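PDB 6WY9: acyl-CoA dehydrogenase domain protein Tcur3481 from Thermomonospora curvata, which binds FAD and probably works as an acyl-CoA dehydrogenase, using the bound flavin to oxidise acyl-CoA thioesters. Local coordinates for residues E11-G14 with L15-I19; L66-G69 with A70-L74; D40-L43 with W44-A48; P110-D114 with G115-L119; A275-V278 with C279-A283. One frame throughout, in Å; residues are numbered along the deposited sequence.

Contact 1 of 5, residues E11-G14 with L15-I19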
loop_
_atom_site.group_PDB
_atom_site.type_symbol
_atom_site.label_atom_id
_atom_site.label_comp_id
_atom_site.label_asym_id
_atom_site.label_seq_id
_atom_site.Cartn_x
_atom_site.Cartn_y
_atom_site.Cartn_z
ATOM N N GLU B 11 30.518 -10.014 19.526
ATOM C CA GLU B 11 30.561 -10.322 20.951
ATOM C C GLU B 11 29.518 -9.506 21.712
ATOM O O GLU B 11 28.788 -10.037 22.560
ATOM C CB GLU B 11 31.964 -10.068 21.505
ATOM C CG GLU B 11 33.051 -10.801 20.737
ATOM C CD GLU B 11 34.438 -10.656 21.363
ATOM O OE1 GLU B 11 34.540 -10.187 22.522
ATOM O OE2 GLU B 11 35.431 -11.019 20.691
ATOM N N LEU B 12 29.443 -8.206 21.431
ATOM C CA LEU B 12 28.426 -7.372 22.064
ATOM C C LEU B 12 27.042 -7.980 21.884
ATOM O O LEU B 12 26.264 -8.121 22.836
ATOM C CB LEU B 12 28.476 -5.970 21.449
ATOM C CG LEU B 12 27.763 -4.795 22.112
ATOM C CD1 LEU B 12 28.181 -3.549 21.374
ATOM C CD2 LEU B 12 26.288 -4.958 22.024
ATOM N N GLN B 13 26.733 -8.374 20.656
ATOM C CA GLN B 13 25.402 -8.864 20.343
ATOM C C GLN B 13 25.079 -10.159 21.102
ATOM O O GLN B 13 23.979 -10.323 21.651
ATOM C CB GLN B 13 25.308 -9.059 18.836
ATOM C CG GLN B 13 24.004 -9.621 18.377
ATOM C CD GLN B 13 23.952 -9.727 16.875
ATOM O OE1 GLN B 13 23.272 -8.949 16.220
ATOM N NE2 GLN B 13 24.671 -10.690 16.321
ATOM N N GLY B 14 26.021 -11.100 21.133
ATOM C CA GLY B 14 25.771 -12.339 21.852
ATOM C C GLY B 14 25.550 -12.116 23.336
ATOM O O GLY B 14 24.688 -12.751 23.953
ATOM N N LEU B 15 26.332 -11.219 23.933
ATOM C CA LEU B 15 26.184 -10.946 25.359
ATOM C C LEU B 15 24.809 -10.352 25.643
ATOM O O LEU B 15 24.090 -10.810 26.548
ATOM C CB LEU B 15 27.306 -10.011 25.810
ATOM C CG LEU B 15 27.568 -9.663 27.268
ATOM C CD1 LEU B 15 27.420 -10.905 28.134
ATOM C CD2 LEU B 15 28.987 -9.027 27.435
ATOM N N ALA B 16 24.428 -9.324 24.877
ATOM C CA ALA B 16 23.115 -8.717 25.077
ATOM C C ALA B 16 22.013 -9.746 24.873
ATOM O O ALA B 16 21.058 -9.817 25.656
ATOM C CB ALA B 16 22.923 -7.529 24.138
ATOM N N ARG B 17 22.160 -10.584 23.857
ATOM C CA ARG B 17 21.146 -11.593 23.590
ATOM C C ARG B 17 20.959 -12.523 24.781
ATOM O O ARG B 17 19.827 -12.865 25.136
ATOM C CB ARG B 17 21.524 -12.388 22.349
ATOM C CG ARG B 17 20.517 -13.454 21.988
ATOM C CD ARG B 17 20.710 -13.870 20.513
ATOM N NE ARG B 17 20.275 -12.830 19.563
ATOM C CZ ARG B 17 20.654 -12.736 18.282
ATOM N NH1 ARG B 17 21.503 -13.605 17.745
ATOM N NH2 ARG B 17 20.189 -11.755 17.526
ATOM N N GLN B 18 22.061 -12.956 25.408
ATOM C CA GLN B 18 21.935 -13.881 26.525
ATOM C C GLN B 18 21.269 -13.200 27.708
ATOM O O GLN B 18 20.423 -13.791 28.391
ATOM C CB GLN B 18 23.308 -14.406 26.943
ATOM C CG GLN B 18 23.224 -15.411 28.088
ATOM C CD GLN B 18 22.544 -16.708 27.675
ATOM O OE1 GLN B 18 21.462 -17.063 28.176
ATOM N NE2 GLN B 18 23.166 -17.415 26.738
ATOM N N ILE B 19 21.671 -11.960 27.988
ATOM C CA ILE B 19 21.115 -11.265 29.142
ATOM C C ILE B 19 19.622 -10.999 28.922
ATOM O O ILE B 19 18.780 -11.278 29.791
ATOM C CB ILE B 19 21.928 -9.989 29.409
ATOM C CG1 ILE B 19 23.335 -10.392 29.893
ATOM C CG2 ILE B 19 21.220 -8.984 30.389
ATOM C CD1 ILE B 19 24.219 -9.182 30.034
#
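Leu15 and Ala16 donate their backbone N-H groups to Glu11 and Leu12, part of a run of i to i+4 bonds in the middle of helix 5-23, the opening helix of the N-terminal helical domain of this acyl-CoA dehydrogenase relative. Ala16 N lies 3.0 Å from Leu12 O and the bond is almost straight, with 175° at the hydrogen. The next rung is the shortest of the four, Arg17 N to Gln13 O at 2.9 Å. Gln18 N to Gly14 O, at 3.0 Å, closes the set.

The side chains of Gln13 and Arg17 form the outer layer, one helical turn apart and rising from the same flank. Arg17 is extended until it bends at chi3 (-71°), a turn that brings its guanidinium back beside Gln13, whose CG lies over one face of the group. The amide carbon CD of Gln13 is 4.3 Å from Arg17 NH2, so this is loose packing between neighbours; the charge of Arg17 is met instead by Glu77 on helix 67-80, through a salt bridge. Leu12, on the buried side, also turns to helix 67-80, whereas Ile19 reaches helix 41-49.

Closest to the backbone, the CB atoms of Leu15 to Gln18 approach carbonyl oxygens about one turn back. Ala16 CB sits 3.6 Å from Leu12 O, and Arg17 CB approaches Gln13 O to 3.3 Å.

Contact 2 of 5, residues L66-G69 with A70-L74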
loop_
_atom_site.group_PDB
_atom_site.type_symbol
_atom_site.label_atom_id
_atom_site.label_comp_id
_atom_site.label_asym_id
_atom_site.label_seq_id
_atom_site.Cartn_x
_atom_site.Cartn_y
_atom_site.Cartn_z
ATOM N N LEU B 66 32.880 2.714 21.591
ATOM C CA LEU B 66 32.436 2.156 20.316
ATOM C C LEU B 66 31.246 2.885 19.687
ATOM O O LEU B 66 30.786 2.476 18.610
ATOM C CB LEU B 66 32.113 0.670 20.483
ATOM C CG LEU B 66 33.356 -0.133 20.880
ATOM C CD1 LEU B 66 33.037 -1.608 20.954
ATOM C CD2 LEU B 66 34.472 0.102 19.883
ATOM N N GLY B 67 30.723 3.936 20.322
ATOM C CA GLY B 67 29.867 4.890 19.623
ATOM C C GLY B 67 28.491 4.375 19.193
ATOM O O GLY B 67 27.909 3.446 19.774
ATOM N N LEU B 68 27.953 5.042 18.168
ATOM C CA LEU B 68 26.555 4.849 17.811
ATOM C C LEU B 68 26.313 3.444 17.271
ATOM O O LEU B 68 25.264 2.858 17.552
ATOM C CB LEU B 68 26.128 5.929 16.814
ATOM C CG LEU B 68 24.660 5.947 16.353
ATOM C CD1 LEU B 68 23.624 6.104 17.494
ATOM C CD2 LEU B 68 24.462 7.001 15.253
ATOM N N GLY B 69 27.292 2.860 16.572
ATOM C CA GLY B 69 27.136 1.493 16.074
ATOM C C GLY B 69 26.895 0.477 17.172
ATOM O O GLY B 69 26.001 -0.386 17.067
ATOM N N ALA B 70 27.715 0.528 18.229
ATOM C CA ALA B 70 27.510 -0.379 19.355
ATOM C C ALA B 70 26.151 -0.124 20.003
ATOM O O ALA B 70 25.443 -1.070 20.385
ATOM C CB ALA B 70 28.638 -0.222 20.390
ATOM N N LEU B 71 25.776 1.150 20.152
ATOM C CA LEU B 71 24.467 1.446 20.708
ATOM C C LEU B 71 23.371 0.790 19.868
ATOM O O LEU B 71 22.464 0.134 20.400
ATOM C CB LEU B 71 24.251 2.959 20.789
ATOM C CG LEU B 71 22.832 3.290 21.281
ATOM C CD1 LEU B 71 22.530 2.640 22.651
ATOM C CD2 LEU B 71 22.559 4.818 21.269
ATOM N N CYS B 72 23.480 0.898 18.549
ATOM C CA CYS B 72 22.430 0.332 17.697
ATOM C C CYS B 72 22.396 -1.195 17.785
ATOM O O CYS B 72 21.318 -1.800 17.715
ATOM C CB CYS B 72 22.620 0.804 16.267
ATOM S SG CYS B 72 22.150 2.591 16.080
ATOM N N VAL B 73 23.557 -1.841 17.937
ATOM C CA VAL B 73 23.574 -3.293 18.089
ATOM C C VAL B 73 22.856 -3.677 19.371
ATOM O O VAL B 73 22.013 -4.581 19.387
ATOM C CB VAL B 73 25.028 -3.822 18.052
ATOM C CG1 VAL B 73 25.121 -5.283 18.462
ATOM C CG2 VAL B 73 25.592 -3.665 16.662
ATOM N N LEU B 74 23.147 -2.957 20.459
ATOM C CA LEU B 74 22.471 -3.229 21.725
ATOM C C LEU B 74 20.966 -2.960 21.640
ATOM O O LEU B 74 20.166 -3.742 22.169
ATOM C CB LEU B 74 23.093 -2.390 22.838
ATOM C CG LEU B 74 22.433 -2.453 24.213
ATOM C CD1 LEU B 74 22.586 -3.859 24.874
ATOM C CD2 LEU B 74 23.006 -1.354 25.130
#
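Leu66 and Ala70 meet through their CB atoms, 3.6 Å apart, where the chain turns into helix 67-80. A second apolar cluster lies one step further along. Leu68 CD1 touches two partners, Leu71 CD2 and Cys72 SG, each at 4.1 Å. The branch gets there because CG of Leu68 stands opposite the backbone nitrogen (chi1 -177°), which carries the isobutyl end along the helix toward the following turn. The leucine pair slants one chain across the other.

Behind these side chains the backbone sets the spacing. Leu71 N bonds to Gly67 O at 3.2 Å. Cys72 N reaches Leu68 O at 2.8 Å, the shortest bond of the three, and Val73 N takes Gly69 O at 3.0 Å. Val73 CG2 also comes close to that last oxygen, at 3.3 Å. Gly67 has a positive phi of 69°, a conformation costly for residues with a CB, and through it the chain swings from the loop into the helical turn.

Farther out, Leu71 packs on Leu91 and Leu95 of helix 87-100, and Leu68 and Cys72 lie against Thr225 of helix 215-248. Most of the residues are buried. They lie near the start of a core helix of the N-terminal helical domain of the acyl-CoA dehydrogenase fold, entered through glycine, which packs on helices 5-23 and 87-100 and touches helices 215-248 and 260-288 of the C-terminal bundle.

Contact 3 of 5, residues D40-L43 with W44-A48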
loop_
_atom_site.group_PDB
_atom_site.type_symbol
_atom_site.label_atom_id
_atom_site.label_comp_id
_atom_site.label_asym_id
_atom_site.label_seq_id
_atom_site.Cartn_x
_atom_site.Cartn_y
_atom_site.Cartn_z
ATOM N N ASP B 40 12.914 -2.658 34.547
ATOM C CA ASP B 40 13.503 -3.822 35.199
ATOM C C ASP B 40 14.873 -3.406 35.712
ATOM O O ASP B 40 15.834 -3.319 34.939
ATOM C CB ASP B 40 13.593 -4.988 34.229
ATOM C CG ASP B 40 14.092 -6.278 34.868
ATOM O OD1 ASP B 40 14.694 -6.251 35.958
ATOM O OD2 ASP B 40 13.843 -7.346 34.250
ATOM N N GLU B 41 14.958 -3.191 37.025
ATOM C CA GLU B 41 16.198 -2.714 37.631
ATOM C C GLU B 41 17.239 -3.821 37.689
ATOM O O GLU B 41 18.447 -3.543 37.749
ATOM C CB GLU B 41 15.929 -2.189 39.035
ATOM C CG GLU B 41 14.983 -1.034 39.094
ATOM C CD GLU B 41 15.567 0.243 38.500
ATOM O OE1 GLU B 41 16.802 0.330 38.307
ATOM O OE2 GLU B 41 14.772 1.161 38.221
ATOM N N THR B 42 16.781 -5.077 37.723
ATOM C CA THR B 42 17.712 -6.198 37.710
ATOM C C THR B 42 18.401 -6.286 36.358
ATOM O O THR B 42 19.632 -6.396 36.272
ATOM C CB THR B 42 16.963 -7.496 38.038
ATOM O OG1 THR B 42 16.338 -7.334 39.324
ATOM C CG2 THR B 42 17.976 -8.671 38.122
ATOM N N LEU B 43 17.614 -6.207 35.294
ATOM C CA LEU B 43 18.167 -6.176 33.945
ATOM C C LEU B 43 19.138 -5.006 33.765
ATOM O O LEU B 43 20.200 -5.155 33.144
ATOM C CB LEU B 43 17.034 -6.075 32.942
ATOM C CG LEU B 43 17.448 -6.038 31.466
ATOM C CD1 LEU B 43 18.379 -7.232 31.145
ATOM C CD2 LEU B 43 16.192 -6.025 30.538
ATOM N N TRP B 44 18.781 -3.830 34.297
ATOM C CA TRP B 44 19.661 -2.671 34.214
ATOM C C TRP B 44 21.009 -2.959 34.875
ATOM O O TRP B 44 22.070 -2.622 34.340
ATOM C CB TRP B 44 19.005 -1.463 34.882
ATOM C CG TRP B 44 19.730 -0.215 34.532
ATOM C CD1 TRP B 44 20.646 0.467 35.295
ATOM C CD2 TRP B 44 19.634 0.485 33.289
ATOM N NE1 TRP B 44 21.107 1.562 34.602
ATOM C CE2 TRP B 44 20.510 1.592 33.365
ATOM C CE3 TRP B 44 18.885 0.283 32.114
ATOM C CZ2 TRP B 44 20.661 2.513 32.302
ATOM C CZ3 TRP B 44 19.029 1.226 31.047
ATOM C CH2 TRP B 44 19.913 2.313 31.161
ATOM N N ARG B 45 20.981 -3.546 36.066
ATOM C CA ARG B 45 22.233 -3.814 36.771
ATOM C C ARG B 45 23.052 -4.887 36.059
ATOM O O ARG B 45 24.292 -4.823 36.022
ATOM C CB ARG B 45 21.947 -4.228 38.212
ATOM C CG ARG B 45 21.526 -3.101 39.153
ATOM C CD ARG B 45 21.426 -3.626 40.611
ATOM N NE ARG B 45 20.541 -4.794 40.754
ATOM C CZ ARG B 45 20.960 -6.060 40.850
ATOM N NH1 ARG B 45 22.257 -6.343 40.818
ATOM N NH2 ARG B 45 20.080 -7.053 40.978
ATOM N N GLU B 46 22.379 -5.885 35.505
ATOM C CA GLU B 46 23.076 -6.926 34.746
ATOM C C GLU B 46 23.763 -6.338 33.513
ATOM O O GLU B 46 24.927 -6.646 33.226
ATOM C CB GLU B 46 22.073 -8.014 34.334
ATOM C CG GLU B 46 21.363 -8.738 35.510
ATOM C CD GLU B 46 22.192 -9.868 36.025
ATOM O OE1 GLU B 46 22.802 -10.527 35.156
ATOM O OE2 GLU B 46 22.273 -10.070 37.266
ATOM N N LEU B 47 23.049 -5.479 32.775
ATOM C CA LEU B 47 23.640 -4.777 31.634
ATOM C C LEU B 47 24.853 -3.948 32.035
ATOM O O LEU B 47 25.862 -3.929 31.318
ATOM C CB LEU B 47 22.597 -3.866 30.981
ATOM C CG LEU B 47 21.482 -4.690 30.324
ATOM C CD1 LEU B 47 20.325 -3.777 29.914
ATOM C CD2 LEU B 47 21.972 -5.544 29.122
ATOM N N ALA B 48 24.740 -3.174 33.121
ATOM C CA ALA B 48 25.896 -2.418 33.597
ATOM C C ALA B 48 27.069 -3.343 33.903
ATOM O O ALA B 48 28.224 -3.038 33.562
ATOM C CB ALA B 48 25.536 -1.591 34.841
#
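Leu43 and Leu47 make the apolar part of this turn of helix 41-49, with Leu43 CG 4.0 Å from Leu47 CD1 and the two side chains set at a slant. Leu47 CG also sits 3.1 Å from Leu43 O, the carbonyl oxygen to which the backbone N-H of Leu47 bonds. An alanine in place of Leu43 is likely to open a gap beside Leu47, and to leave Ile19 and Phe20 of helix 5-23 without the leucine they pack on.

The polar contacts begin at the N-cap. Asp40 OD1 takes Leu43 N at 3.0 Å from above the carboxylate plane, and Thr42 N bonds to it weakly; the same oxygen has a salt bridge to Arg28. Four i to i+4 backbone bonds follow, among them Glu46 N to Thr42 O at 2.9 Å.

Looser van der Waals contact is made on the outer flank, where a bend at chi3 (-55°) folds the guanidinium of Arg45 back along the helix, obliquely beside Thr42, with Arg45 NH2 3.9 Å from Thr42 CG2.

Helix 41-49 is lodged between helices 5-23 and 87-100, while Glu41 and Trp44 reach over to Arg118 on strand 118-122 by a salt bridge and a cation-pi contact.

Contact 4 of 5, residues P110-D114 with G115-L119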
loop_
_atom_site.group_PDB
_atom_site.type_symbol
_atom_site.label_atom_id
_atom_site.label_comp_id
_atom_site.label_asym_id
_atom_site.label_seq_id
_atom_site.Cartn_x
_atom_site.Cartn_y
_atom_site.Cartn_z
ATOM N N PRO B 110 30.553 8.531 34.026
ATOM C CA PRO B 110 30.944 7.354 34.812
ATOM C C PRO B 110 29.768 6.716 35.532
ATOM O O PRO B 110 29.658 5.486 35.526
ATOM C CB PRO B 110 31.995 7.930 35.770
ATOM C CG PRO B 110 32.662 8.970 34.903
ATOM C CD PRO B 110 31.497 9.648 34.235
ATOM N N GLY B 111 28.873 7.511 36.131
ATOM C CA GLY B 111 27.724 6.926 36.802
ATOM C C GLY B 111 26.760 6.238 35.841
ATOM O O GLY B 111 26.045 5.309 36.231
ATOM N N VAL B 112 26.718 6.679 34.583
ATOM C CA VAL B 112 25.905 5.961 33.599
ATOM C C VAL B 112 26.555 4.626 33.248
ATOM O O VAL B 112 25.878 3.594 33.139
ATOM C CB VAL B 112 25.691 6.810 32.335
ATOM C CG1 VAL B 112 24.960 5.975 31.254
ATOM C CG2 VAL B 112 24.925 8.112 32.654
ATOM N N VAL B 113 27.872 4.627 33.046
ATOM C CA VAL B 113 28.582 3.399 32.689
ATOM C C VAL B 113 28.367 2.327 33.753
ATOM O O VAL B 113 28.092 1.159 33.437
ATOM C CB VAL B 113 30.080 3.704 32.470
ATOM C CG1 VAL B 113 30.931 2.429 32.477
ATOM C CG2 VAL B 113 30.260 4.524 31.178
ATOM N N ASP B 114 28.483 2.702 35.031
ATOM C CA ASP B 114 28.435 1.693 36.084
ATOM C C ASP B 114 27.013 1.373 36.558
ATOM O O ASP B 114 26.854 0.530 37.441
ATOM C CB ASP B 114 29.359 2.092 37.272
ATOM C CG ASP B 114 28.814 3.246 38.147
ATOM O OD1 ASP B 114 27.681 3.699 37.942
ATOM O OD2 ASP B 114 29.544 3.704 39.070
ATOM N N GLY B 115 25.989 2.010 35.987
ATOM C CA GLY B 115 24.592 1.686 36.242
ATOM C C GLY B 115 23.885 2.473 37.337
ATOM O O GLY B 115 22.673 2.304 37.505
ATOM N N SER B 116 24.585 3.339 38.080
ATOM C CA SER B 116 23.955 4.065 39.179
ATOM C C SER B 116 23.183 5.305 38.747
ATOM O O SER B 116 22.438 5.855 39.566
ATOM C CB SER B 116 25.020 4.471 40.201
ATOM O OG SER B 116 26.056 5.163 39.538
ATOM N N ARG B 117 23.347 5.764 37.507
ATOM C CA ARG B 117 22.804 7.042 37.039
ATOM C C ARG B 117 22.093 6.834 35.716
ATOM O O ARG B 117 22.731 6.467 34.725
ATOM C CB ARG B 117 23.904 8.084 36.842
ATOM C CG ARG B 117 23.390 9.438 36.362
ATOM C CD ARG B 117 24.517 10.439 36.014
ATOM N NE ARG B 117 25.637 10.383 36.958
ATOM C CZ ARG B 117 25.718 11.082 38.084
ATOM N NH1 ARG B 117 26.792 10.961 38.847
ATOM N NH2 ARG B 117 24.738 11.896 38.450
ATOM N N ARG B 118 20.787 7.082 35.694
ATOM C CA ARG B 118 20.018 7.016 34.457
ATOM C C ARG B 118 19.568 8.417 34.073
ATOM O O ARG B 118 19.541 9.339 34.894
ATOM C CB ARG B 118 18.802 6.100 34.572
ATOM C CG ARG B 118 19.159 4.620 34.875
ATOM C CD ARG B 118 18.029 3.669 34.513
ATOM N NE ARG B 118 16.757 3.959 35.190
ATOM C CZ ARG B 118 16.306 3.270 36.239
ATOM N NH1 ARG B 118 17.026 2.261 36.721
ATOM N NH2 ARG B 118 15.145 3.586 36.814
ATOM N N LEU B 119 19.179 8.542 32.811
ATOM C CA LEU B 119 18.788 9.808 32.223
ATOM C C LEU B 119 17.548 9.565 31.393
ATOM O O LEU B 119 17.182 8.420 31.108
ATOM C CB LEU B 119 19.899 10.381 31.339
ATOM C CG LEU B 119 21.196 10.558 32.130
ATOM C CD1 LEU B 119 22.358 10.605 31.172
ATOM C CD2 LEU B 119 21.036 11.857 32.832
HETATM O O HOH W 1 29.029 10.072 37.402
HETATM O O HOH W 2 23.174 3.814 34.242
#
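Gly115 bonds through its N to Val112 O at 3.3 Å, the donor standing far above the carbonyl plane, just where helix 109-113 ends and the loop to strand 118-122 begins. Its phi of 93° turns the chain out of the helix; a CB here would be jammed against the carbonyl oxygen of Asp114, which is reason enough for glycine.

The turn is tied down by Asp114. Its OD1 accepts Ser116 N at 3.1 Å, closing an Asx turn, and also takes the hydroxyl, Ser116 OG, at 2.7 Å through its syn lone pair. Two donors from one residue thus grip a single carboxylate oxygen. The aspartate reaches them because CG stands between the backbone nitrogen and the carbonyl carbon (chi1 73°).

Arg117 folds back over the helix end. Its N makes a weak bond to Gly111 O, and its chain, bent at chi3, runs past Gly111, where the absence of a CB allows NE to come within 4.0 Å of Gly111 CA. One water joins Gly111 N to Arg117 NH1, and NH2 bonds to His162. A second water links Val112 O with Arg117 O.

Val112 closes the inner side. Its CA lies 3.4 Å from Arg117 O in a CA-H...O contact, and CG2 touches Leu119 CD1 at 3.9 Å, the two side chains meeting nearly at right angles. Val112 and Leu119 both face helix 87-100, and strand 118-122 goes on to pair in parallel with strand 160-169.

Contact 5 of 5, residues A275-V278 with C279-A283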
loop_
_atom_site.group_PDB
_atom_site.type_symbol
_atom_site.label_atom_id
_atom_site.label_comp_id
_atom_site.label_asym_id
_atom_site.label_seq_id
_atom_site.Cartn_x
_atom_site.Cartn_y
_atom_site.Cartn_z
ATOM N N ALA B 275 15.124 -3.805 4.238
ATOM C CA ALA B 275 15.204 -2.386 3.897
ATOM C C ALA B 275 15.494 -1.527 5.133
ATOM O O ALA B 275 16.334 -0.624 5.092
ATOM C CB ALA B 275 13.902 -1.960 3.234
ATOM N N MET B 276 14.754 -1.777 6.219
ATOM C CA MET B 276 14.986 -1.108 7.489
ATOM C C MET B 276 16.436 -1.205 7.900
ATOM O O MET B 276 17.045 -0.210 8.302
ATOM C CB MET B 276 14.095 -1.755 8.548
ATOM C CG MET B 276 12.630 -1.340 8.349
ATOM S SD MET B 276 11.493 -2.502 9.189
ATOM C CE MET B 276 11.864 -1.899 10.854
ATOM N N ARG B 277 16.993 -2.415 7.791
ATOM C CA ARG B 277 18.340 -2.699 8.261
ATOM C C ARG B 277 19.400 -1.980 7.431
ATOM O O ARG B 277 20.338 -1.394 7.978
ATOM C CB ARG B 277 18.568 -4.235 8.270
ATOM C CG ARG B 277 20.024 -4.592 8.673
ATOM C CD ARG B 277 20.221 -6.021 9.288
ATOM N NE ARG B 277 19.267 -7.017 8.835
ATOM C CZ ARG B 277 18.394 -7.652 9.625
ATOM N NH1 ARG B 277 17.600 -8.550 9.098
ATOM N NH2 ARG B 277 18.310 -7.401 10.938
ATOM N N VAL B 278 19.303 -2.008 6.103
ATOM C CA VAL B 278 20.384 -1.294 5.412
ATOM C C VAL B 278 20.260 0.218 5.593
ATOM O O VAL B 278 21.266 0.933 5.589
ATOM C CB VAL B 278 20.457 -1.678 3.920
ATOM C CG1 VAL B 278 20.735 -3.195 3.789
ATOM C CG2 VAL B 278 19.186 -1.213 3.157
ATOM N N CYS B 279 19.050 0.749 5.735
ATOM C CA CYS B 279 18.978 2.191 5.935
ATOM C C CYS B 279 19.420 2.575 7.336
ATOM O O CYS B 279 19.949 3.668 7.525
ATOM C CB CYS B 279 17.581 2.717 5.696
ATOM S SG CYS B 279 17.017 2.535 3.919
ATOM N N LEU B 280 19.142 1.736 8.329
ATOM C CA LEU B 280 19.719 1.973 9.672
ATOM C C LEU B 280 21.237 2.115 9.598
ATOM O O LEU B 280 21.833 3.073 10.116
ATOM C CB LEU B 280 19.334 0.810 10.609
ATOM C CG LEU B 280 20.098 0.825 11.961
ATOM C CD1 LEU B 280 19.799 2.136 12.676
ATOM C CD2 LEU B 280 19.663 -0.413 12.803
ATOM N N TRP B 281 21.889 1.164 8.949
ATOM C CA TRP B 281 23.342 1.192 9.000
ATOM C C TRP B 281 23.888 2.318 8.143
ATOM O O TRP B 281 24.939 2.879 8.458
ATOM C CB TRP B 281 23.875 -0.202 8.650
ATOM C CG TRP B 281 23.628 -1.078 9.892
ATOM C CD1 TRP B 281 22.631 -2.016 10.068
ATOM C CD2 TRP B 281 24.303 -0.972 11.166
ATOM N NE1 TRP B 281 22.697 -2.541 11.347
ATOM C CE2 TRP B 281 23.700 -1.911 12.041
ATOM C CE3 TRP B 281 25.379 -0.199 11.636
ATOM C CZ2 TRP B 281 24.132 -2.094 13.360
ATOM C CZ3 TRP B 281 25.814 -0.386 12.951
ATOM C CH2 TRP B 281 25.186 -1.327 13.796
ATOM N N GLN B 282 23.140 2.743 7.131
ATOM C CA GLN B 282 23.553 3.944 6.407
ATOM C C GLN B 282 23.493 5.178 7.310
ATOM O O GLN B 282 24.354 6.067 7.225
ATOM C CB GLN B 282 22.677 4.104 5.153
ATOM C CG GLN B 282 22.960 5.349 4.319
ATOM C CD GLN B 282 24.369 5.344 3.742
ATOM O OE1 GLN B 282 24.898 4.301 3.377
ATOM N NE2 GLN B 282 24.977 6.507 3.671
ATOM N N ALA B 283 22.451 5.272 8.151
ATOM C CA ALA B 283 22.361 6.398 9.076
ATOM C C ALA B 283 23.530 6.378 10.041
ATOM O O ALA B 283 24.146 7.414 10.299
ATOM C CB ALA B 283 21.039 6.348 9.843
#
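Trp281 packs back on Arg277, one turn earlier in helix 260-288. From CB, which is 3.8 Å from Arg277 O, the side chain goes to CG, placed opposite the carbonyl carbon and beside its own nitrogen (chi1 -75°). This torsion brings the CD1 edge of the indole beside the preceding turn, and CG itself lies 3.8 Å from Arg277 O. CD1 makes the closest approach, 3.2 Å from Arg277 O, which lies at the ring edge near its plane. The same carbon meets Arg277 CG at 3.9 Å, again edge-on. One face of the indole carries Leu280 CG, 4.2 Å above the plane and displaced toward the rim. The far end of the six-membered ring passes beyond the helix to Val73 on helix 67-80.

Arg277 slants past the indole, its guanidinium turned 28° from the ring plane. Contact with the ring is made by CG, and the charged end leads on to Glu76, with which it forms a long, weak ion pair.

The backbone beneath is regular. Trp281 N bonds to Arg277 O at 3.1 Å, so one carbonyl oxygen receives the N-H and also lies beside the ring edge. Leu280 N to Met276 O is shorter, at 2.9 Å.

On other flanks Cys279 packs on Val299 and Trp303 of helix 295-319, and Leu280 on helix 215-248. A chain of a different protein in the assembly covers Ala275 and Val278. Such a long helix, packed along its length by other helices, is characteristic of the C-terminal helical bundle of the acyl-CoA dehydrogenase fold.

How the contacts relate
Contacts 1, 2 and 3 lie on three helices of the N-terminal region, 5-23, 67-80 and 41-49, and contact 1 touches both others: Leu12 CD1 is 3.5 Å from Ala70 CB, and Ile19 CG2 is 3.4 Å from Leu43 CD1. Contact 2 in turn meets contact 5, where Trp281 CH2 lies 3.5 Å from Gly69 O, joining the N-terminal helices to the C-terminal bundle. Contacts 3 and 4 have centres 11 Å apart, and Ala48 CB rests 3.6 Å from Asp114 O. Contacts 4 and 5 are the most distant pair, with centres 29 Å apart. All five lie away from the flavin pocket, although helix 260-288, which bears contact 5, also supplies Val262 to it.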